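Intimin (Escherichia coli O127:H6 str. E2348/69, PDB 6TQD) is a bacterial adhesin that probably attaches E. coli to host cells, with an extracellular passenger that includes Ig-like domains, the D00-D0 portion of which makes up this structure. Local coordinates at residues A[127-132]-A[175-180]; A[9-14]-A[23-28]; A[105-110]-A[137-142]; A[146-151]-A[188-193]; A[48-53]-A[63-68]. All coordinates share one frame; numbering follows the deposited sequence. Where two conformers were deposited one is given.

Contact 1: residues A[127-132]-A[175-180]; sequences TEAITY and TLKSDK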
# COMPACT_ATOMS: atom_id res chain seq x y z
N THR A 127 -24.43 25.02 4.87
CA THR A 127 -23.47 25.98 4.34
C THR A 127 -22.03 25.56 4.65
O THR A 127 -21.17 25.59 3.77
CB THR A 127 -23.75 27.39 4.87
OG1 THR A 127 -25.14 27.70 4.67
CG2 THR A 127 -22.93 28.41 4.13
N GLU A 128 -21.75 25.19 5.90
CA GLU A 128 -20.39 24.80 6.24
C GLU A 128 -20.02 23.51 5.52
O GLU A 128 -20.78 22.54 5.54
CB GLU A 128 -20.18 24.62 7.74
CG GLU A 128 -18.69 24.35 8.02
CD GLU A 128 -18.31 24.30 9.48
OE1 GLU A 128 -17.09 24.23 9.75
OE2 GLU A 128 -19.20 24.32 10.35
N ALA A 129 -18.86 23.51 4.88
CA ALA A 129 -18.42 22.38 4.07
C ALA A 129 -17.40 21.55 4.83
O ALA A 129 -16.49 22.08 5.49
CB ALA A 129 -17.78 22.89 2.78
N ILE A 130 -17.56 20.23 4.73
CA ILE A 130 -16.52 19.26 5.09
C ILE A 130 -15.91 18.77 3.79
O ILE A 130 -16.62 18.28 2.91
CB ILE A 130 -17.11 18.10 5.90
CG1 ILE A 130 -17.70 18.62 7.22
CG2 ILE A 130 -16.05 17.04 6.15
CD1 ILE A 130 -18.35 17.54 8.07
N THR A 131 -14.59 18.90 3.66
CA THR A 131 -13.90 18.55 2.42
C THR A 131 -13.20 17.22 2.59
O THR A 131 -12.42 17.03 3.53
CB THR A 131 -12.90 19.63 2.02
OG1 THR A 131 -13.59 20.87 1.85
CG2 THR A 131 -12.21 19.25 0.72
N TYR A 132 -13.47 16.30 1.67
CA TYR A 132 -12.90 14.96 1.69
C TYR A 132 -11.83 14.83 0.62
O TYR A 132 -11.95 15.39 -0.47
CB TYR A 132 -13.99 13.92 1.42
CG TYR A 132 -14.98 13.72 2.54
CD1 TYR A 132 -16.00 14.63 2.78
CD2 TYR A 132 -14.90 12.60 3.35
CE1 TYR A 132 -16.90 14.43 3.82
CE2 TYR A 132 -15.80 12.39 4.38
CZ TYR A 132 -16.80 13.31 4.61
OH TYR A 132 -17.71 13.12 5.63
N THR A 175 -16.77 18.00 -1.57
CA THR A 175 -17.26 18.64 -0.35
C THR A 175 -18.64 18.10 0.02
O THR A 175 -19.38 17.58 -0.83
CB THR A 175 -17.32 20.17 -0.45
OG1 THR A 175 -18.44 20.57 -1.26
CG2 THR A 175 -16.03 20.73 -1.05
N LEU A 176 -18.95 18.20 1.31
CA LEU A 176 -20.19 17.69 1.89
C LEU A 176 -20.79 18.78 2.77
O LEU A 176 -20.07 19.41 3.55
CB LEU A 176 -19.87 16.47 2.76
CG LEU A 176 -21.08 15.75 3.35
CD1 LEU A 176 -21.77 14.92 2.27
CD2 LEU A 176 -20.67 14.90 4.54
N LYS A 177 -22.10 19.00 2.64
CA LYS A 177 -22.84 19.96 3.46
C LYS A 177 -24.15 19.32 3.88
O LYS A 177 -24.64 18.39 3.24
CB LYS A 177 -23.15 21.25 2.68
CG LYS A 177 -21.92 21.97 2.15
CD LYS A 177 -22.30 23.11 1.20
CE LYS A 177 -21.07 23.78 0.63
NZ LYS A 177 -21.42 24.89 -0.31
N SER A 178 -24.74 19.83 4.96
CA SER A 178 -26.02 19.28 5.41
C SER A 178 -26.80 20.32 6.20
O SER A 178 -26.21 21.12 6.93
CB SER A 178 -25.83 18.04 6.29
OG SER A 178 -27.08 17.50 6.67
N ASP A 179 -28.12 20.28 6.04
CA ASP A 179 -29.07 21.08 6.80
C ASP A 179 -29.66 20.33 8.00
O ASP A 179 -30.53 20.87 8.68
CB ASP A 179 -30.24 21.49 5.90
CG ASP A 179 -29.85 22.55 4.88
OD1 ASP A 179 -29.52 23.68 5.30
OD2 ASP A 179 -29.87 22.24 3.67
N LYS A 180 -29.23 19.10 8.25
CA LYS A 180 -29.83 18.27 9.29
C LYS A 180 -28.74 17.80 10.24
O LYS A 180 -27.66 17.38 9.79
CB LYS A 180 -30.50 17.05 8.62
CG LYS A 180 -31.09 16.05 9.61
CD LYS A 180 -31.78 14.90 8.88
CE LYS A 180 -32.29 13.84 9.85
NZ LYS A 180 -32.93 12.70 9.14
O HOH W 1 -21.10 26.81 1.48
O HOH W 2 -23.45 22.11 6.38

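Contact 2: residues A[9-14]-A[23-28]; sequences NIPHDI and KIQLIV. With NA (sodium ion), chain I.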
# COMPACT_ATOMS: atom_id res chain seq x y z
N ASN A 9 20.36 -12.08 -9.94
CA ASN A 9 19.32 -11.16 -10.36
C ASN A 9 18.04 -11.47 -9.60
O ASN A 9 17.75 -12.64 -9.31
CB ASN A 9 19.06 -11.23 -11.87
CG ASN A 9 20.20 -10.61 -12.69
OD1 ASN A 9 21.26 -11.21 -12.87
ND2 ASN A 9 19.98 -9.39 -13.20
N ILE A 10 17.30 -10.42 -9.25
CA ILE A 10 16.02 -10.53 -8.57
C ILE A 10 14.97 -9.89 -9.47
O ILE A 10 14.81 -8.68 -9.48
CB ILE A 10 16.07 -9.86 -7.18
CG1 ILE A 10 17.23 -10.46 -6.37
CG2 ILE A 10 14.72 -10.03 -6.46
CD1 ILE A 10 17.35 -9.96 -4.94
N PRO A 11 14.27 -10.70 -10.27
CA PRO A 11 13.45 -10.13 -11.35
C PRO A 11 12.22 -9.40 -10.88
O PRO A 11 11.71 -8.56 -11.62
CB PRO A 11 13.05 -11.36 -12.18
CG PRO A 11 13.15 -12.50 -11.22
CD PRO A 11 14.29 -12.18 -10.31
N HIS A 12 11.71 -9.72 -9.70
CA HIS A 12 10.43 -9.18 -9.26
C HIS A 12 10.55 -8.63 -7.85
O HIS A 12 11.05 -9.31 -6.95
CB HIS A 12 9.36 -10.28 -9.28
CG HIS A 12 9.20 -10.95 -10.60
ND1 HIS A 12 8.72 -10.30 -11.71
CD2 HIS A 12 9.49 -12.22 -11.00
CE1 HIS A 12 8.70 -11.13 -12.74
NE2 HIS A 12 9.16 -12.30 -12.33
N ASP A 13 10.04 -7.42 -7.65
CA ASP A 13 9.86 -6.90 -6.30
C ASP A 13 8.60 -7.53 -5.70
O ASP A 13 7.80 -8.16 -6.39
CB ASP A 13 9.76 -5.38 -6.30
CG ASP A 13 11.08 -4.71 -6.65
OD1 ASP A 13 12.14 -5.21 -6.20
OD2 ASP A 13 11.06 -3.69 -7.37
N ILE A 14 8.44 -7.37 -4.40
CA ILE A 14 7.36 -8.01 -3.66
C ILE A 14 6.37 -6.95 -3.20
O ILE A 14 6.77 -5.90 -2.68
CB ILE A 14 7.90 -8.83 -2.48
CG1 ILE A 14 8.63 -10.06 -3.02
CG2 ILE A 14 6.78 -9.23 -1.54
CD1 ILE A 14 9.47 -10.78 -2.02
N LYS A 23 7.07 -15.61 -1.12
CA LYS A 23 8.23 -16.28 -1.70
C LYS A 23 9.02 -15.29 -2.54
O LYS A 23 8.46 -14.45 -3.24
CB LYS A 23 7.77 -17.44 -2.57
CG LYS A 23 8.89 -18.24 -3.21
CD LYS A 23 8.35 -19.22 -4.24
CE LYS A 23 9.47 -19.89 -5.03
NZ LYS A 23 10.22 -18.93 -5.89
N ILE A 24 10.35 -15.41 -2.47
CA ILE A 24 11.28 -14.58 -3.22
C ILE A 24 11.88 -15.40 -4.34
O ILE A 24 12.37 -16.51 -4.10
CB ILE A 24 12.40 -14.08 -2.28
CG1 ILE A 24 11.82 -13.20 -1.16
CG2 ILE A 24 13.44 -13.32 -3.08
CD1 ILE A 24 12.73 -13.03 0.03
N GLN A 25 11.85 -14.88 -5.55
CA GLN A 25 12.46 -15.53 -6.71
C GLN A 25 13.85 -14.94 -6.95
O GLN A 25 13.98 -13.74 -7.20
CB GLN A 25 11.59 -15.42 -7.95
CG GLN A 25 12.16 -16.20 -9.13
CD GLN A 25 11.31 -16.09 -10.38
OE1 GLN A 25 10.31 -15.38 -10.41
NE2 GLN A 25 11.71 -16.80 -11.43
N LEU A 26 14.87 -15.80 -6.86
CA LEU A 26 16.25 -15.45 -7.16
C LEU A 26 16.69 -16.19 -8.41
O LEU A 26 16.32 -17.37 -8.61
CB LEU A 26 17.16 -15.87 -6.00
CG LEU A 26 16.83 -15.33 -4.60
CD1 LEU A 26 17.84 -15.87 -3.58
CD2 LEU A 26 16.80 -13.82 -4.59
N ILE A 27 17.48 -15.53 -9.25
CA ILE A 27 18.04 -16.16 -10.45
C ILE A 27 19.56 -16.07 -10.34
O ILE A 27 20.14 -14.98 -10.48
CB ILE A 27 17.53 -15.50 -11.74
CG1 ILE A 27 16.01 -15.64 -11.84
CG2 ILE A 27 18.19 -16.14 -12.95
CD1 ILE A 27 15.39 -14.95 -13.03
N VAL A 28 20.20 -17.21 -10.10
CA VAL A 28 21.63 -17.31 -9.87
C VAL A 28 22.28 -18.00 -11.06
O VAL A 28 21.76 -19.01 -11.55
CB VAL A 28 21.92 -18.10 -8.58
CG1 VAL A 28 23.41 -18.44 -8.47
CG2 VAL A 28 21.44 -17.34 -7.36
NA NA I . 14.62 -6.27 -9.50
O HOH W 3 21.84 -13.89 -12.52
O HOH W 4 12.34 -6.00 -10.30
O HOH W 5 12.15 -11.95 -7.90
O HOH W 6 10.99 -11.94 -5.65
O HOH W 7 14.35 -6.47 -7.29
O HOH W 8 13.90 -3.72 -9.75
O HOH W 9 16.94 -6.05 -8.32

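Contact 3: residues A[105-110]-A[137-142]; sequences QVVDQV and KKNGVA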
# COMPACT_ATOMS: atom_id res chain seq x y z
N GLN A 105 -6.63 -3.75 1.41
CA GLN A 105 -6.19 -3.34 0.09
C GLN A 105 -5.83 -4.55 -0.75
O GLN A 105 -5.62 -5.65 -0.24
CB GLN A 105 -4.99 -2.38 0.23
CG GLN A 105 -5.35 -1.05 0.93
CD GLN A 105 -4.17 -0.28 1.49
OE1 GLN A 105 -3.02 -0.73 1.44
NE2 GLN A 105 -4.44 0.90 2.04
N VAL A 106 -5.74 -4.33 -2.07
CA VAL A 106 -5.57 -5.41 -3.04
C VAL A 106 -4.31 -5.18 -3.85
O VAL A 106 -4.13 -4.11 -4.45
CB VAL A 106 -6.80 -5.51 -3.97
CG1 VAL A 106 -6.60 -6.60 -5.01
CG2 VAL A 106 -8.07 -5.78 -3.15
N VAL A 107 -3.43 -6.19 -3.87
CA VAL A 107 -2.20 -6.10 -4.63
C VAL A 107 -2.50 -5.90 -6.12
O VAL A 107 -3.37 -6.57 -6.70
CB VAL A 107 -1.33 -7.34 -4.40
CG1 VAL A 107 -0.16 -7.35 -5.36
CG2 VAL A 107 -0.86 -7.39 -2.96
N ASP A 108 -1.75 -5.00 -6.75
CA ASP A 108 -1.78 -4.69 -8.17
C ASP A 108 -3.04 -3.93 -8.58
O ASP A 108 -3.21 -3.64 -9.78
CB ASP A 108 -1.65 -5.93 -9.07
CG ASP A 108 -0.31 -6.63 -8.93
OD1 ASP A 108 -0.26 -7.87 -9.08
OD2 ASP A 108 0.70 -5.94 -8.66
N GLN A 109 -3.90 -3.57 -7.65
CA GLN A 109 -5.14 -2.88 -7.98
C GLN A 109 -4.92 -1.37 -7.92
O GLN A 109 -4.18 -0.88 -7.07
CB GLN A 109 -6.22 -3.26 -6.97
CG GLN A 109 -7.56 -2.58 -7.19
CD GLN A 109 -8.53 -2.86 -6.06
OE1 GLN A 109 -9.36 -3.76 -6.15
NE2 GLN A 109 -8.39 -2.12 -4.99
N VAL A 110 -5.54 -0.65 -8.86
CA VAL A 110 -5.64 0.81 -8.78
C VAL A 110 -6.83 1.10 -7.87
O VAL A 110 -7.98 0.97 -8.30
CB VAL A 110 -5.78 1.45 -10.15
CG1 VAL A 110 -5.98 2.95 -10.02
CG2 VAL A 110 -4.57 1.12 -11.02
N LYS A 137 -3.84 4.69 -5.05
CA LYS A 137 -2.51 4.13 -5.25
C LYS A 137 -2.64 2.75 -5.87
O LYS A 137 -3.69 2.10 -5.80
CB LYS A 137 -1.73 4.00 -3.93
CG LYS A 137 -1.62 5.29 -3.14
CD LYS A 137 -0.82 5.06 -1.87
CE LYS A 137 -0.83 6.27 -0.97
NZ LYS A 137 -0.09 5.99 0.30
N LYS A 138 -1.55 2.29 -6.47
CA LYS A 138 -1.36 0.90 -6.86
C LYS A 138 -0.05 0.47 -6.24
O LYS A 138 0.99 1.05 -6.55
CB LYS A 138 -1.29 0.76 -8.38
CG LYS A 138 -0.95 -0.66 -8.87
CD LYS A 138 -0.83 -0.68 -10.38
CE LYS A 138 -0.37 -2.03 -10.90
NZ LYS A 138 -0.23 -2.01 -12.39
N ASN A 139 -0.11 -0.50 -5.33
CA ASN A 139 1.07 -0.99 -4.60
C ASN A 139 1.86 0.18 -4.00
O ASN A 139 3.08 0.27 -4.11
CB ASN A 139 1.94 -1.85 -5.50
CG ASN A 139 1.21 -3.10 -6.00
OD1 ASN A 139 0.33 -3.61 -5.33
ND2 ASN A 139 1.56 -3.56 -7.19
N GLY A 140 1.13 1.09 -3.37
CA GLY A 140 1.72 2.20 -2.65
C GLY A 140 2.13 3.38 -3.49
O GLY A 140 2.63 4.36 -2.92
N VAL A 141 1.93 3.35 -4.80
CA VAL A 141 2.36 4.42 -5.69
C VAL A 141 1.13 5.20 -6.15
O VAL A 141 0.20 4.63 -6.75
CB VAL A 141 3.14 3.88 -6.89
CG1 VAL A 141 3.54 5.00 -7.83
CG2 VAL A 141 4.37 3.10 -6.42
N ALA A 142 1.11 6.51 -5.89
CA ALA A 142 -0.03 7.33 -6.27
C ALA A 142 -0.28 7.28 -7.77
O ALA A 142 0.67 7.30 -8.58
CB ALA A 142 0.22 8.78 -5.85
O HOH W 10 -2.75 -1.73 -5.07

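Contact 4: residues A[146-151]-A[188-193]; sequences VPVSFN and AKTAEM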
# COMPACT_ATOMS: atom_id res chain seq x y z
N VAL A 146 -7.11 9.32 -12.35
CA VAL A 146 -8.02 8.19 -12.14
C VAL A 146 -9.36 8.73 -11.66
O VAL A 146 -9.40 9.49 -10.69
CB VAL A 146 -7.45 7.19 -11.12
CG1 VAL A 146 -8.44 6.05 -10.90
CG2 VAL A 146 -6.11 6.67 -11.58
N PRO A 147 -10.48 8.35 -12.29
CA PRO A 147 -11.79 8.80 -11.78
C PRO A 147 -12.15 8.12 -10.47
O PRO A 147 -12.06 6.90 -10.33
CB PRO A 147 -12.77 8.38 -12.89
CG PRO A 147 -11.92 8.18 -14.11
CD PRO A 147 -10.59 7.71 -13.61
N VAL A 148 -12.60 8.93 -9.51
CA VAL A 148 -13.04 8.45 -8.20
C VAL A 148 -14.51 8.80 -8.05
O VAL A 148 -14.90 9.95 -8.27
CB VAL A 148 -12.22 9.10 -7.07
CG1 VAL A 148 -12.70 8.62 -5.74
CG2 VAL A 148 -10.73 8.80 -7.24
N SER A 149 -15.31 7.82 -7.66
CA SER A 149 -16.75 7.98 -7.48
C SER A 149 -17.05 8.17 -6.00
O SER A 149 -16.55 7.41 -5.16
CB SER A 149 -17.50 6.75 -7.99
OG SER A 149 -17.42 6.66 -9.40
N PHE A 150 -17.88 9.18 -5.69
CA PHE A 150 -18.23 9.52 -4.32
C PHE A 150 -19.72 9.28 -4.08
O PHE A 150 -20.56 9.57 -4.94
CB PHE A 150 -17.93 10.98 -4.00
CG PHE A 150 -16.51 11.37 -4.25
CD1 PHE A 150 -16.20 12.27 -5.25
CD2 PHE A 150 -15.48 10.87 -3.47
CE1 PHE A 150 -14.89 12.64 -5.48
CE2 PHE A 150 -14.17 11.23 -3.70
CZ PHE A 150 -13.88 12.13 -4.71
N ASN A 151 -20.05 8.74 -2.91
CA ASN A 151 -21.43 8.42 -2.59
C ASN A 151 -21.67 8.53 -1.09
O ASN A 151 -20.80 8.19 -0.29
CB ASN A 151 -21.78 6.99 -3.05
CG ASN A 151 -21.82 6.87 -4.56
OD1 ASN A 151 -20.87 6.40 -5.18
ND2 ASN A 151 -22.93 7.30 -5.15
N ALA A 188 -15.69 6.43 -1.21
CA ALA A 188 -14.94 6.69 -2.43
C ALA A 188 -14.58 5.37 -3.10
O ALA A 188 -14.22 4.41 -2.42
CB ALA A 188 -13.64 7.46 -2.10
N LYS A 189 -14.64 5.34 -4.42
CA LYS A 189 -14.38 4.10 -5.15
C LYS A 189 -13.79 4.39 -6.52
O LYS A 189 -14.13 5.38 -7.17
CB LYS A 189 -15.68 3.29 -5.30
CG LYS A 189 -15.49 1.87 -5.84
CD LYS A 189 -16.81 1.14 -6.01
CE LYS A 189 -16.62 -0.24 -6.64
NZ LYS A 189 -16.15 -0.18 -8.06
N THR A 190 -12.89 3.50 -6.95
CA THR A 190 -12.40 3.49 -8.32
C THR A 190 -12.92 2.24 -9.03
O THR A 190 -13.39 1.27 -8.41
CB THR A 190 -10.87 3.51 -8.36
OG1 THR A 190 -10.38 2.38 -7.64
CG2 THR A 190 -10.33 4.79 -7.77
N ALA A 191 -12.78 2.25 -10.36
CA ALA A 191 -13.42 1.23 -11.20
C ALA A 191 -13.00 -0.19 -10.84
O ALA A 191 -13.83 -1.10 -10.86
CB ALA A 191 -13.12 1.51 -12.68
N GLU A 192 -11.71 -0.41 -10.53
CA GLU A 192 -11.22 -1.76 -10.29
C GLU A 192 -11.63 -2.31 -8.92
O GLU A 192 -11.59 -3.54 -8.73
CB GLU A 192 -9.69 -1.83 -10.42
CG GLU A 192 -9.16 -1.63 -11.83
CD GLU A 192 -7.64 -1.71 -11.91
OE1 GLU A 192 -6.97 -2.08 -10.91
OE2 GLU A 192 -7.09 -1.39 -12.99
N MET A 193 -11.98 -1.46 -7.96
CA MET A 193 -12.30 -1.93 -6.62
C MET A 193 -13.59 -2.74 -6.62
O MET A 193 -14.50 -2.50 -7.42
CB MET A 193 -12.47 -0.74 -5.67
CG MET A 193 -11.19 0.01 -5.41
SD MET A 193 -11.42 1.53 -4.53
CE MET A 193 -11.82 1.03 -2.88
O HOH W 11 -11.82 4.63 -11.83

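Contact 5: residues A[48-53]-A[63-68]; sequences GGQIQH and QAILPA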
# COMPACT_ATOMS: atom_id res chain seq x y z
N GLY A 48 9.48 -5.49 12.48
CA GLY A 48 9.12 -6.82 12.90
C GLY A 48 8.96 -7.84 11.79
O GLY A 48 8.49 -8.95 12.06
N GLY A 49 9.31 -7.50 10.56
CA GLY A 49 9.35 -8.47 9.49
C GLY A 49 10.75 -9.04 9.35
O GLY A 49 11.66 -8.69 10.10
N GLN A 50 10.91 -9.94 8.38
CA GLN A 50 12.22 -10.56 8.21
C GLN A 50 12.24 -11.33 6.90
O GLN A 50 11.21 -11.65 6.32
CB GLN A 50 12.54 -11.52 9.36
CG GLN A 50 11.62 -12.71 9.42
CD GLN A 50 11.94 -13.62 10.59
OE1 GLN A 50 12.93 -14.35 10.56
NE2 GLN A 50 11.09 -13.60 11.61
N ILE A 51 13.46 -11.62 6.45
CA ILE A 51 13.69 -12.59 5.39
C ILE A 51 14.30 -13.83 6.01
O ILE A 51 15.23 -13.74 6.82
CB ILE A 51 14.58 -12.01 4.28
CG1 ILE A 51 13.71 -11.17 3.36
CG2 ILE A 51 15.28 -13.14 3.52
CD1 ILE A 51 14.45 -10.15 2.61
N GLN A 52 13.75 -14.99 5.65
CA GLN A 52 14.17 -16.25 6.24
C GLN A 52 14.19 -17.32 5.16
O GLN A 52 13.46 -17.24 4.17
CB GLN A 52 13.22 -16.72 7.35
CG GLN A 52 11.79 -16.83 6.90
CD GLN A 52 10.87 -17.35 8.00
OE1 GLN A 52 10.10 -18.28 7.79
NE2 GLN A 52 11.03 -16.82 9.20
N HIS A 53 15.03 -18.32 5.37
CA HIS A 53 15.01 -19.49 4.51
C HIS A 53 13.64 -20.16 4.60
O HIS A 53 13.04 -20.24 5.68
CB HIS A 53 16.11 -20.45 4.95
CG HIS A 53 16.54 -21.40 3.88
ND1 HIS A 53 15.97 -22.65 3.72
CD2 HIS A 53 17.48 -21.29 2.91
CE1 HIS A 53 16.54 -23.26 2.70
NE2 HIS A 53 17.46 -22.46 2.19
N GLN A 63 12.05 -16.48 1.74
CA GLN A 63 10.74 -15.85 1.78
C GLN A 63 10.81 -14.66 2.72
O GLN A 63 11.63 -14.61 3.64
CB GLN A 63 9.67 -16.82 2.28
CG GLN A 63 9.88 -17.31 3.69
CD GLN A 63 9.08 -18.58 4.00
OE1 GLN A 63 8.49 -19.19 3.11
NE2 GLN A 63 9.03 -18.94 5.27
N ALA A 64 9.92 -13.70 2.49
CA ALA A 64 9.81 -12.53 3.34
C ALA A 64 8.55 -12.66 4.18
O ALA A 64 7.48 -13.01 3.65
CB ALA A 64 9.74 -11.26 2.50
N ILE A 65 8.69 -12.42 5.48
CA ILE A 65 7.56 -12.26 6.39
C ILE A 65 7.33 -10.76 6.50
O ILE A 65 8.18 -10.03 7.01
CB ILE A 65 7.85 -12.88 7.76
CG1 ILE A 65 8.35 -14.33 7.61
CG2 ILE A 65 6.59 -12.81 8.63
CD1 ILE A 65 7.49 -15.20 6.73
N LEU A 66 6.18 -10.30 6.02
CA LEU A 66 5.93 -8.87 5.95
C LEU A 66 5.48 -8.33 7.30
O LEU A 66 4.73 -9.01 8.02
CB LEU A 66 4.87 -8.59 4.89
CG LEU A 66 5.41 -8.40 3.46
CD1 LEU A 66 6.27 -9.58 3.04
CD2 LEU A 66 4.29 -8.17 2.46
N PRO A 67 5.92 -7.14 7.68
CA PRO A 67 5.46 -6.56 8.95
C PRO A 67 4.00 -6.12 8.88
O PRO A 67 3.36 -6.16 7.83
CB PRO A 67 6.39 -5.36 9.16
CG PRO A 67 6.80 -4.98 7.80
CD PRO A 67 6.89 -6.26 7.00
N ALA A 68 3.49 -5.69 10.03
CA ALA A 68 2.19 -5.04 10.07
C ALA A 68 2.23 -3.72 9.33
O ALA A 68 3.26 -3.05 9.25
CB ALA A 68 1.76 -4.80 11.51

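Contact 1: residues A[127-132]-A[175-180]
Ile130 and Leu176 form the centre of this pairing, joined by two backbone hydrogen bonds. Ile130 N gives a nearly straight bond to Leu176 O (2.9 Å), while the return bond from Leu176 N to Ile130 O is 2.8 Å long but more bent, 141° at the hydrogen. On the inner side Leu176 meets Tyr132 at a slant: its CB sits 3.8 Å from CE1 of Tyr132, and CD2 comes to 3.6 Å from Tyr132 OH. With CG anti to the backbone N (chi1 -175°), Leu176 projects into the core, where Val184, Val186 and Phe204 of the facing sheet receive it; Tyr132 meets Val186, Ala199 and Val202 there. On the opposite face of the sheet the neighbouring, non-hydrogen-bonded pair Thr131 and Thr175 brings OG1 of the first 3.8 Å from CG2 of the second. Lys177 runs extended past Ala129, and water 1 links its NZ to Thr127 O, at 2.6 Å from each. Farther out, Lys119 makes a salt bridge to Glu128 OE1 and also bonds Ala129 O, while Glu128 OE2 accepts from Lys123 N. Strands 130-138 and 171-177 thus run antiparallel in one sheet of the two-sheet Ig-like sandwich.

Contact 2: residues A[9-14]-A[23-28]
Ile14 and Ile24 meet at the tightest point, CD1 of Ile14 lying 3.5 Å from CG1 of Ile24, closer than ordinary van der Waals contact, the two side chains crossing at about a right angle. Ile10 and Leu26 instead run alongside each other in the same direction, CG1 of Ile10 at 3.8 Å from Leu26 CD2. Leu96 of strand 90-101 touches both Ile10 and Ile24 as part of the core. At the other end Asn9 and Ile27 form an antiparallel hydrogen-bonded pair, with Ile27 N 2.9 Å from Asn9 O.

Between these points the backbones separate and water fills in. One water accepts from His12 N and donates to Gln25 O; another donates to His12 O and accepts from Gln25 N. On the solvent side Pro11 CG rests 3.8 Å from CD1 of Ile27 in one of its two conformers, and Gln25, extended with CG anti to its own N (chi1 -175°), brings OE1 to the edge of the His12 imidazole, 3.3 Å from CD2, the ring and amide planes 36° apart. Ile10 O binds a sodium ion at 2.4 Å, with four waters completing the observed shell. Water 7 of these donates to Asp13 OD1, a second-shell residue positioned by a bond from Thr97 N. Strand 6-9 pairs with 21-30 but 14-17 joins 90-101 in the opposite sheet, the first-strand switch between sheets familiar from Ig-like sandwiches.

Contact 3: residues A[105-110]-A[137-142]
The amide of Asn139 and the carboxylate of Asp108 meet with their planes 67° apart, and both ends of the amide are used. From ND2 a hydrogen bond of 2.9 Å goes to Asp108 OD2; the acceptor lies within the amide plane but is approached on its anti side, 20° out of the carboxylate plane. OD1, at the other end, accepts from Asp108 N, also at 2.9 Å and nearly straight, though the donor stands off the plane of the amide. One asparagine thus grips main chain and side chain of the same aspartate, which fixes the rotation of its amide. Val107 CG1 lies beside OD1 at 3.8 Å. Asn139 can reach across because its CG lies anti to the carbonyl carbon (chi1 -62°).

Asp108 is at the third position of a type II turn, Val106 to Gln109, in the linker between the two sandwich domains; Asn139 and Gly140 are the two central residues of the type I' turn, Lys138 to Val141, in a tight beta hairpin at the end of strand 130-138. Asn15 of the preceding domain touches both Val107 and Asn139, placing the hairpin at the D00-D0 juncture, consistent with its extended, restrained geometry.

Water 10 binds three backbone atoms, donating to Val106 O and, at 2.6 Å, to Gln109 O and accepting from Asn139 N. The extended Lys138 lies along the linker backbone, its CE 3.5 Å from Asp108 O.

Contact 4: residues A[146-151]-A[188-193]
Val148 carries CG1 anti to its backbone N (chi1 179°), which sets that methyl 3.9 Å from CB of Ala188. In Thr190 a chi1 of 58° puts CG2 anti to the carbonyl carbon, which turns it to Val146, 3.9 Å from Val146 CG1, while OG1 bonds to Val110 O in the linker. These residues bring strands 147-154 and 182-189 together antiparallel in the mixed sheet of the Ig-like domain. Phe150 CD2 also meets Ala188 CB, at 4.1 Å. Val148, Ala188 and Thr190 pack against strand 130-138 of the other sheet, through Ala134 and Val136, in the domain core.

Ser149 and Lys189 form the hydrogen-bonded pair. Ser149 N meets Lys189 O at 2.8 Å, almost perfectly straight; Lys189 N returns to Ser149 O with the hydrogen well off line, at 137°. Thr190 to Met193 make a type I turn, and a water joins Pro147 O to Ala191 N where the two segments diverge. Thr190 N points to the sulfur of Met193, a weak bond. The Lys189 amine folds back over this turn, 2.9 Å from Met193 O and 3.1 Å from Thr190 O, reaching the latter from the carbonyl face opposite to that of its second donor, Met193 N.

Contact 5: residues A[48-53]-A[63-68]
Gln52 and Gln63 pair across a beta hairpin, strands 50-53 and 62-65, at the edge of one sheet in the N-terminal sandwich domain. Four backbone hydrogen bonds hold it: two between Gln50 and Ile65, where Ile65 N lies 2.8 Å from Gln50 O, and two between Gln52 and Gln63. Nearer the start, Gly49 brings its CA to 3.2 Å from Ile65 O, just after the Schellman motif that closes helix 42-45, with Gly48 as its C-prime residue.

Van der Waals packing differs by side. Inward, in the conformer described, Ile51 CG1 packs on Ala64 CB; Ile98 and Leu44 line the core around them. Outward, Ile65 lies alongside Gln50 and meets the Gln52 amide, CG1 to CD 4.0 Å.

The three glutamines form a polar row. Gln52 and Gln63 both place CG between N and the carbonyl carbon (chi1 56° and 63°), and their amide planes lie 24° apart. Gln63 NE2 donates to Gln52 OE1 at 2.8 Å; Gln52 NE2 makes a weak bond of 3.4 Å to Gln50 OE1.

Overall arrangement
Contacts 2 and 5 lie in the N-terminal sandwich and share a sheet: strands 21-30 and 62-65 are neighbours, and Ile24 CD1 packs 3.7 Å from Gln63 C. Contacts 1 and 4 lie in the second domain, one in each of its sheets, with centres 20 Å apart. Contact 3 stands between the domains, its centre about 6 Å from the centre of the chain. It touches contact 4 through probable hydrogen bonds between Val110 O and Thr190 OG1 and between Val110 N and Glu192 OE1, and shares strand 130-138 with contact 1. Contacts 1 and 2, centres 49 Å apart, make the elongation plain. The sodium ion belongs to contact 2; the side chain of Asn139 is about 14 Å from it.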